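Local coordinates for protein interferon gamma (PDB 6F1E) that acts as a homodimeric type II interferon, a secreted cytokine that binds interferon gamma receptor 1 and activates macrophages and neutrophils, at residues 42-53 and 107-115. Sequence-based numbering, arbitrary orientation.
Sequences ETKMLFMGGVLE and RFKEQSKLL
The Phe108 ring carries the methyl of Leu52 on one face, CD1 lying 4.0 Å from the ring centroid in a CH-pi contact, while Met45 approaches obliquely: its SD is 4.4 Å from that centroid, 52° off the normal, a Met-aromatic contact. This joins two helices of the helical interferon gamma fold, 41-64 and 109-122, whose segments 42-53 and 109-115 cross at -76°. Phe108 occupies the N-cap position of the latter, just after helix 89-107, where the chain leaves helical geometry, and there its flat side chain can lie against the surface of the other helix. With CG set beside the backbone N, the ring reaches Gly49, which, having no side chain, lets its CA come to 3.7 Å from Phe108 CD1; the backbone itself is the point of close approach. Met45, bent at chi2 and chi3, curls its flexible thioether against the ring and brings CE near the Gln111 amide; Gln111 NE2 also comes within 3.5 Å of Met45 CB.

One turn on from Gln111, Leu115 is a knob among Leu46, Gly49, Gly50 and Glu53. Gly50, again lacking a side chain, lets Leu115 CD1 reach the backbone. Beside it Leu46, CG anti to the backbone N (chi1 -172°), spreads its branches: CD1 slides past Leu115, and CD2 meets CD2 of Leu114 at 3.6 Å. Leu46 also packs on Leu46 of the second subunit, tying this core to the dimer. At the border Glu42 and Glu110 bring like charges near each other, probably eased by the salt bridge from Glu42 to Arg40 of the second subunit. Glu53 lays its OE1 beside Leu115, while OE2 is salt-bridged to Lys57. Leu46 CD1 packs closely on Leu115, 3.3 Å from its CD2.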
ATOM      1  N   GLU A  42      12.013   8.483  -5.198  1.00 84.45           N
ATOM      2  CA  GLU A  42      10.641   8.118  -5.463  1.00 86.60           C
ATOM      3  C   GLU A  42      10.174   7.178  -4.321  1.00 81.38           C
ATOM      4  O   GLU A  42       9.078   7.334  -3.782  1.00 85.07           O
ATOM      5  CB  GLU A  42      10.539   7.510  -6.893  1.00 88.06           C
ATOM      6  CG  GLU A  42       9.153   7.048  -7.376  1.00 99.33           C
ATOM      7  CD  GLU A  42       8.098   8.145  -7.536  1.00102.92           C
ATOM      8  OE1 GLU A  42       8.470   9.304  -7.826  1.00100.10           O
ATOM      9  OE2 GLU A  42       6.881   7.834  -7.386  1.00 96.71           O
ATOM     10  N   THR A  43      11.018   6.234  -3.924  1.00 68.38           N
ATOM     11  CA  THR A  43      10.650   5.271  -2.877  1.00 68.21           C
ATOM     12  C   THR A  43      10.451   5.970  -1.515  1.00 64.49           C
ATOM     13  O   THR A  43       9.501   5.671  -0.784  1.00 63.47           O
ATOM     14  CB  THR A  43      11.763   4.214  -2.700  1.00 70.87           C
ATOM     15  OG1 THR A  43      12.308   3.885  -3.970  1.00 74.70           O
ATOM     16  CG2 THR A  43      11.243   2.965  -2.083  1.00 76.05           C
ATOM     17  N   LYS A  44      11.372   6.877  -1.179  1.00 61.45           N
ATOM     18  CA  LYS A  44      11.348   7.593   0.086  1.00 59.30           C
ATOM     19  C   LYS A  44      10.113   8.466   0.141  1.00 58.85           C
ATOM     20  O   LYS A  44       9.370   8.444   1.120  1.00 63.52           O
ATOM     21  CB  LYS A  44      12.602   8.442   0.256  1.00 65.61           C
ATOM     22  CG  LYS A  44      13.837   7.683   0.731  1.00 66.79           C
ATOM     23  CD  LYS A  44      15.125   8.362   0.273  1.00 74.06           C
ATOM     24  CE  LYS A  44      16.311   8.095   1.201  1.00 89.37           C
ATOM     25  NZ  LYS A  44      17.590   7.806   0.467  1.00 93.41           N
ATOM     26  N   MET A  45       9.863   9.212  -0.922  1.00 58.05           N
ATOM     27  CA  MET A  45       8.681  10.067  -0.959  1.00 60.91           C
ATOM     28  C   MET A  45       7.394   9.279  -0.792  1.00 58.66           C
ATOM     29  O   MET A  45       6.445   9.741  -0.170  1.00 63.89           O
ATOM     30  CB  MET A  45       8.635  10.891  -2.246  1.00 65.52           C
ATOM     31  CG  MET A  45       9.563  12.100  -2.243  1.00 71.60           C
ATOM     32  SD  MET A  45       9.051  13.428  -1.120  1.00 80.41           S
ATOM     33  CE  MET A  45       7.525  14.007  -1.859  1.00 87.32           C
ATOM     34  N   LEU A  46       7.366   8.079  -1.336  1.00 58.26           N
ATOM     35  CA  LEU A  46       6.145   7.288  -1.342  1.00 60.41           C
ATOM     36  C   LEU A  46       5.901   6.699   0.048  1.00 58.95           C
ATOM     37  O   LEU A  46       4.771   6.740   0.598  1.00 51.95           O
ATOM     38  CB  LEU A  46       6.262   6.187  -2.401  1.00 60.10           C
ATOM     39  CG  LEU A  46       5.001   5.373  -2.686  1.00 70.68           C
ATOM     40  CD1 LEU A  46       3.680   6.119  -2.540  1.00 71.66           C
ATOM     41  CD2 LEU A  46       5.125   4.855  -4.099  1.00 79.96           C
ATOM     42  N   PHE A  47       6.969   6.149   0.619  1.00 55.84           N
ATOM     43  CA  PHE A  47       6.869   5.569   1.922  1.00 56.56           C
ATOM     44  C   PHE A  47       6.491   6.676   2.928  1.00 57.33           C
ATOM     45  O   PHE A  47       5.533   6.505   3.714  1.00 57.54           O
ATOM     46  CB  PHE A  47       8.164   4.846   2.305  1.00 57.96           C
ATOM     47  CG  PHE A  47       8.071   4.165   3.642  1.00 61.39           C
ATOM     48  CD1 PHE A  47       7.307   3.020   3.787  1.00 60.31           C
ATOM     49  CD2 PHE A  47       8.660   4.737   4.781  1.00 62.15           C
ATOM     50  CE1 PHE A  47       7.165   2.418   5.029  1.00 59.26           C
ATOM     51  CE2 PHE A  47       8.515   4.146   6.016  1.00 58.87           C
ATOM     52  CZ  PHE A  47       7.770   2.971   6.135  1.00 60.51           C
ATOM     53  N   MET A  48       7.205   7.808   2.867  1.00 57.07           N
ATOM     54  CA  MET A  48       6.924   8.970   3.739  1.00 56.57           C
ATOM     55  C   MET A  48       5.511   9.496   3.621  1.00 53.19           C
ATOM     56  O   MET A  48       4.908   9.874   4.637  1.00 49.48           O
ATOM     57  CB  MET A  48       7.860  10.148   3.481  1.00 61.32           C
ATOM     58  CG  MET A  48       8.871  10.470   4.565  1.00 72.59           C
ATOM     59  SD  MET A  48       8.342  10.264   6.292  1.00 77.51           S
ATOM     60  CE  MET A  48       9.260   8.731   6.481  1.00 70.13           C
ATOM     61  N   GLY A  49       5.005   9.554   2.384  1.00 53.86           N
ATOM     62  CA  GLY A  49       3.610   9.913   2.126  1.00 53.69           C
ATOM     63  C   GLY A  49       2.660   8.956   2.822  1.00 52.79           C
ATOM     64  O   GLY A  49       1.604   9.364   3.322  1.00 56.81           O
ATOM     65  N   GLY A  50       3.044   7.675   2.842  1.00 51.39           N
ATOM     66  CA  GLY A  50       2.301   6.643   3.547  1.00 49.98           C
ATOM     67  C   GLY A  50       2.289   6.801   5.049  1.00 53.09           C
ATOM     68  O   GLY A  50       1.233   6.595   5.698  1.00 55.12           O
ATOM     69  N   VAL A  51       3.456   7.123   5.608  1.00 50.26           N
ATOM     70  CA  VAL A  51       3.579   7.437   7.062  1.00 50.09           C
ATOM     71  C   VAL A  51       2.701   8.647   7.455  1.00 48.06           C
ATOM     72  O   VAL A  51       2.017   8.634   8.473  1.00 48.15           O
ATOM     73  CB  VAL A  51       5.051   7.775   7.451  1.00 50.10           C
ATOM     74  CG1 VAL A  51       5.145   8.310   8.891  1.00 49.30           C
ATOM     75  CG2 VAL A  51       5.976   6.585   7.255  1.00 48.37           C
ATOM     76  N   LEU A  52       2.748   9.710   6.662  1.00 49.65           N
ATOM     77  CA  LEU A  52       1.947  10.898   6.960  1.00 53.03           C
ATOM     78  C   LEU A  52       0.442  10.566   6.921  1.00 47.45           C
ATOM     79  O   LEU A  52      -0.301  11.015   7.809  1.00 46.86           O
ATOM     80  CB  LEU A  52       2.302  12.067   6.021  1.00 52.99           C
ATOM     81  CG  LEU A  52       3.716  12.669   6.158  1.00 52.85           C
ATOM     82  CD1 LEU A  52       4.026  13.643   5.013  1.00 52.96           C
ATOM     83  CD2 LEU A  52       3.863  13.398   7.478  1.00 53.06           C
ATOM     84  N   GLU A  53       0.026   9.735   5.957  1.00 49.06           N
ATOM     85  CA  GLU A  53      -1.359   9.214   5.899  1.00 54.42           C
ATOM     86  C   GLU A  53      -1.757   8.397   7.127  1.00 57.94           C
ATOM     87  O   GLU A  53      -2.887   8.509   7.634  1.00 63.47           O
ATOM     88  CB  GLU A  53      -1.578   8.399   4.655  1.00 61.91           C
ATOM     89  CG  GLU A  53      -2.955   7.717   4.574  1.00 76.27           C
ATOM     90  CD  GLU A  53      -3.338   7.275   3.148  1.00 87.73           C
ATOM     91  OE1 GLU A  53      -2.630   7.605   2.151  1.00 87.85           O
ATOM     92  OE2 GLU A  53      -4.380   6.596   3.023  1.00 98.09           O
ATOM     93  N   ARG A 107       2.809  18.820  -0.281  1.00 59.30           N
ATOM     94  CA  ARG A 107       4.035  18.190  -0.841  1.00 62.47           C
ATOM     95  C   ARG A 107       3.919  16.726  -1.296  1.00 63.20           C
ATOM     96  O   ARG A 107       4.850  16.213  -1.932  1.00 60.86           O
ATOM     97  CB  ARG A 107       5.211  18.367   0.141  1.00 65.00           C
ATOM     98  CG  ARG A 107       5.610  19.814   0.406  1.00 68.35           C
ATOM     99  CD  ARG A 107       6.360  20.391  -0.782  1.00 71.69           C
ATOM    100  NE  ARG A 107       6.409  21.849  -0.793  1.00 85.42           N
ATOM    101  CZ  ARG A 107       7.211  22.620  -0.052  1.00 76.29           C
ATOM    102  NH1 ARG A 107       8.066  22.101   0.828  1.00 77.78           N
ATOM    103  NH2 ARG A 107       7.144  23.936  -0.201  1.00 71.08           N
ATOM    104  N   PHE A 108       2.782  16.087  -1.010  1.00 58.11           N
ATOM    105  CA  PHE A 108       2.597  14.661  -1.214  1.00 60.48           C
ATOM    106  C   PHE A 108       1.301  14.348  -1.984  1.00 65.47           C
ATOM    107  O   PHE A 108       0.526  13.473  -1.589  1.00 72.24           O
ATOM    108  CB  PHE A 108       2.676  13.958   0.175  1.00 54.26           C
ATOM    109  CG  PHE A 108       4.084  13.959   0.769  1.00 55.85           C
ATOM    110  CD1 PHE A 108       4.995  12.947   0.452  1.00 50.83           C
ATOM    111  CD2 PHE A 108       4.516  15.002   1.611  1.00 53.86           C
ATOM    112  CE1 PHE A 108       6.298  12.960   0.957  1.00 51.65           C
ATOM    113  CE2 PHE A 108       5.812  15.012   2.129  1.00 53.03           C
ATOM    114  CZ  PHE A 108       6.712  13.991   1.791  1.00 51.92           C
ATOM    115  N   LYS A 109       1.056  15.070  -3.079  1.00 78.27           N
ATOM    116  CA  LYS A 109      -0.230  14.950  -3.832  1.00 85.62           C
ATOM    117  C   LYS A 109      -0.159  13.744  -4.750  1.00 73.90           C
ATOM    118  O   LYS A 109      -1.084  12.937  -4.809  1.00 63.44           O
ATOM    119  CB  LYS A 109      -0.551  16.191  -4.729  1.00102.11           C
ATOM    120  CG  LYS A 109      -1.362  17.373  -4.159  1.00114.47           C
ATOM    121  CD  LYS A 109      -2.345  17.054  -3.024  1.00121.80           C
ATOM    122  CE  LYS A 109      -3.434  16.035  -3.357  1.00120.52           C
ATOM    123  NZ  LYS A 109      -4.124  15.568  -2.117  1.00112.35           N
ATOM    124  N   GLU A 110       0.945  13.709  -5.493  1.00 69.89           N
ATOM    125  CA  GLU A 110       1.339  12.649  -6.427  1.00 70.65           C
ATOM    126  C   GLU A 110       1.375  11.313  -5.675  1.00 72.01           C
ATOM    127  O   GLU A 110       0.847  10.301  -6.152  1.00 67.62           O
ATOM    128  CB  GLU A 110       2.737  13.039  -6.960  1.00 83.51           C
ATOM    129  CG  GLU A 110       3.342  12.301  -8.148  1.00 94.92           C
ATOM    130  CD  GLU A 110       4.546  13.067  -8.721  1.00103.63           C
ATOM    131  OE1 GLU A 110       4.330  14.161  -9.283  1.00117.06           O
ATOM    132  OE2 GLU A 110       5.709  12.611  -8.604  1.00 97.55           O
ATOM    133  N   GLN A 111       1.945  11.344  -4.466  1.00 65.91           N
ATOM    134  CA  GLN A 111       2.164  10.154  -3.685  1.00 57.97           C
ATOM    135  C   GLN A 111       0.851   9.668  -3.090  1.00 64.81           C
ATOM    136  O   GLN A 111       0.580   8.477  -3.091  1.00 75.65           O
ATOM    137  CB  GLN A 111       3.181  10.404  -2.603  1.00 53.58           C
ATOM    138  CG  GLN A 111       4.610  10.568  -3.103  1.00 59.41           C
ATOM    139  CD  GLN A 111       4.934  11.923  -3.722  1.00 59.00           C
ATOM    140  OE1 GLN A 111       4.160  12.879  -3.633  1.00 70.06           O
ATOM    141  NE2 GLN A 111       6.090  12.008  -4.353  1.00 53.27           N
ATOM    142  N   SER A 112       0.037  10.577  -2.573  1.00 62.19           N
ATOM    143  CA  SER A 112      -1.292  10.216  -2.074  1.00 63.93           C
ATOM    144  C   SER A 112      -2.169   9.536  -3.136  1.00 67.19           C
ATOM    145  O   SER A 112      -2.995   8.658  -2.803  1.00 62.01           O
ATOM    146  CB  SER A 112      -2.031  11.465  -1.559  1.00 67.93           C
ATOM    147  OG  SER A 112      -1.581  11.835  -0.276  1.00 64.72           O
ATOM    148  N   LYS A 113      -1.991   9.969  -4.389  1.00 62.71           N
ATOM    149  CA  LYS A 113      -2.773   9.491  -5.534  1.00 71.16           C
ATOM    150  C   LYS A 113      -2.474   8.016  -5.764  1.00 68.66           C
ATOM    151  O   LYS A 113      -3.391   7.177  -5.798  1.00 67.91           O
ATOM    152  CB  LYS A 113      -2.415  10.309  -6.800  1.00 79.96           C
ATOM    153  CG  LYS A 113      -3.493  10.400  -7.881  1.00 95.16           C
ATOM    154  CD  LYS A 113      -3.134  11.468  -8.933  1.00108.38           C
ATOM    155  CE  LYS A 113      -3.404  12.910  -8.457  1.00110.45           C
ATOM    156  NZ  LYS A 113      -2.376  13.907  -8.893  1.00101.26           N
ATOM    157  N   LEU A 114      -1.174   7.727  -5.881  1.00 66.29           N
ATOM    158  CA  LEU A 114      -0.655   6.368  -6.045  1.00 66.37           C
ATOM    159  C   LEU A 114      -1.080   5.518  -4.891  1.00 60.19           C
ATOM    160  O   LEU A 114      -1.706   4.489  -5.088  1.00 65.84           O
ATOM    161  CB  LEU A 114       0.881   6.333  -6.174  1.00 66.37           C
ATOM    162  CG  LEU A 114       1.559   4.959  -6.394  1.00 72.76           C
ATOM    163  CD1 LEU A 114       0.829   4.030  -7.343  1.00 73.87           C
ATOM    164  CD2 LEU A 114       2.977   5.140  -6.915  1.00 71.15           C
ATOM    165  N   LEU A 115      -0.776   5.971  -3.687  1.00 61.58           N
ATOM    166  CA  LEU A 115      -1.190   5.258  -2.495  1.00 62.59           C
ATOM    167  C   LEU A 115      -2.676   4.942  -2.508  1.00 63.60           C
ATOM    168  O   LEU A 115      -3.036   3.848  -2.078  1.00 63.40           O
ATOM    169  CB  LEU A 115      -0.808   6.009  -1.207  1.00 71.27           C
ATOM    170  CG  LEU A 115       0.703   6.053  -0.858  1.00 86.17           C
ATOM    171  CD1 LEU A 115       0.914   6.842   0.421  1.00 87.80           C
ATOM    172  CD2 LEU A 115       1.370   4.681  -0.709  1.00 83.83           C
TER